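Local coordinates for protein pantothenate kinase (Coxiella burnetii, PDB 3TQC) that phosphorylates pantothenate with ATP to give 4'-phosphopantothenate, the first step of coenzyme A biosynthesis, at residues L60-S63 against R64-F68. Numbering follows the deposited sequence.
Sequences LPLS and RLLSF
The carbonyl oxygen of Leu60 is gripped twice within the long helix 52-84, which packs beside the nucleotide-binding core of this P-loop kinase. Arg64 N bonds Leu60 O at 3.0 Å, as the regular i to i+4 helical bond. Ser63 OG donates to the same oxygen at 2.6 Å on a lone pair, with a C=O...donor angle of 129°. A chi1 of 75° folds the serine hydroxyl back over the preceding turn, toward Leu60 O. The helix is kinked at Pro61, whose nitrogen makes no bond to the turn before; past the kink the i to i+4 bonds run on unbroken, from Arg64 N to Leu60 O through Leu65 N to Pro61 O at 2.8 Å and Leu66 N to Leu62 O, to Ser67 N with Ser63 O.

On the apolar side, Leu62 CD1 rests against Leu66 CG at 4.1 Å, the two side chains meeting at a slant, while Leu66 CG also lies 3.3 Å from Leu62 O. Leu66 packs on Leu112 and Leu116 of helix 105-116, which follows the P-loop, and Leu62 on strand 303-307 of the central sheet. Ser67 OG is hydrogen-bonded to His122.

Another side of the helix meets the second subunit, where Pro61, Arg64 and Phe68 touch Phe83 of that chain. There Arg64, with CG anti to the backbone N (chi1 180°) and the chain bent at chi2, brings its guanidinium over one face of Phe68, NH1 standing 3.2 Å above the ring centre.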
loop_
_atom_site.group_PDB
_atom_site.type_symbol
_atom_site.label_atom_id
_atom_site.label_comp_id
_atom_site.label_asym_id
_atom_site.label_seq_id
_atom_site.Cartn_x
_atom_site.Cartn_y
_atom_site.Cartn_z
ATOM N N LEU B 60 5.750 2.493 25.003
ATOM C CA LEU B 60 6.506 3.727 25.002
ATOM C C LEU B 60 7.571 3.719 23.895
ATOM O O LEU B 60 7.573 4.603 23.055
ATOM C CB LEU B 60 7.105 4.013 26.372
ATOM C CG LEU B 60 7.932 5.301 26.460
ATOM C CD1 LEU B 60 7.173 6.473 25.846
ATOM C CD2 LEU B 60 8.303 5.593 27.908
ATOM N N PRO B 61 8.458 2.712 23.872
ATOM C CA PRO B 61 9.418 2.714 22.755
ATOM C C PRO B 61 8.762 2.518 21.380
ATOM O O PRO B 61 9.262 3.043 20.381
ATOM C CB PRO B 61 10.373 1.554 23.079
ATOM C CG PRO B 61 9.743 0.798 24.204
ATOM C CD PRO B 61 8.799 1.724 24.906
ATOM N N LEU B 62 7.657 1.772 21.331
ATOM C CA LEU B 62 6.912 1.638 20.092
ATOM C C LEU B 62 6.471 3.020 19.649
ATOM O O LEU B 62 6.625 3.370 18.488
ATOM C CB LEU B 62 5.711 0.694 20.243
ATOM C CG LEU B 62 4.773 0.610 19.034
ATOM C CD1 LEU B 62 5.558 0.384 17.748
ATOM C CD2 LEU B 62 3.687 -0.471 19.208
ATOM N N SER B 63 5.954 3.816 20.580
ATOM C CA SER B 63 5.519 5.157 20.227
ATOM C C SER B 63 6.686 6.010 19.737
ATOM O O SER B 63 6.525 6.770 18.784
ATOM C CB SER B 63 4.777 5.843 21.374
ATOM O OG SER B 63 5.662 6.268 22.393
ATOM N N ARG B 64 7.854 5.872 20.358
ATOM C CA ARG B 64 9.036 6.594 19.895
ATOM C C ARG B 64 9.439 6.159 18.483
ATOM O O ARG B 64 9.796 6.998 17.668
ATOM C CB ARG B 64 10.211 6.417 20.859
ATOM C CG ARG B 64 11.516 7.140 20.445
ATOM C CD ARG B 64 11.384 8.636 20.561
ATOM N NE ARG B 64 12.498 9.377 19.970
ATOM C CZ ARG B 64 12.573 9.790 18.705
ATOM N NH1 ARG B 64 11.626 9.511 17.819
ATOM N NH2 ARG B 64 13.627 10.480 18.317
ATOM N N LEU B 65 9.378 4.861 18.194
ATOM C CA LEU B 65 9.703 4.371 16.853
ATOM C C LEU B 65 8.764 5.035 15.867
ATOM O O LEU B 65 9.191 5.623 14.896
ATOM C CB LEU B 65 9.592 2.845 16.762
ATOM C CG LEU B 65 9.760 2.233 15.352
ATOM C CD1 LEU B 65 11.191 2.334 14.882
ATOM C CD2 LEU B 65 9.301 0.795 15.303
ATOM N N LEU B 66 7.474 4.981 16.157
ATOM C CA LEU B 66 6.480 5.608 15.302
ATOM C C LEU B 66 6.703 7.106 15.162
ATOM O O LEU B 66 6.485 7.662 14.096
ATOM C CB LEU B 66 5.083 5.345 15.846
ATOM C CG LEU B 66 4.689 3.882 15.817
ATOM C CD1 LEU B 66 3.323 3.683 16.447
ATOM C CD2 LEU B 66 4.715 3.449 14.351
ATOM N N SER B 67 7.129 7.762 16.235
ATOM C CA SER B 67 7.410 9.183 16.162
ATOM C C SER B 67 8.435 9.440 15.064
ATOM O O SER B 67 8.295 10.392 14.329
ATOM C CB SER B 67 7.883 9.749 17.510
ATOM O OG SER B 67 7.998 11.162 17.471
ATOM N N PHE B 68 9.442 8.577 14.930
ATOM C CA PHE B 68 10.443 8.761 13.861
ATOM C C PHE B 68 9.762 8.855 12.504
ATOM O O PHE B 68 10.110 9.710 11.683
ATOM C CB PHE B 68 11.468 7.630 13.801
ATOM C CG PHE B 68 12.543 7.714 14.838
ATOM C CD1 PHE B 68 13.556 8.626 14.717
ATOM C CD2 PHE B 68 12.544 6.849 15.925
ATOM C CE1 PHE B 68 14.552 8.702 15.684
ATOM C CE2 PHE B 68 13.525 6.909 16.870
ATOM C CZ PHE B 68 14.532 7.837 16.757
#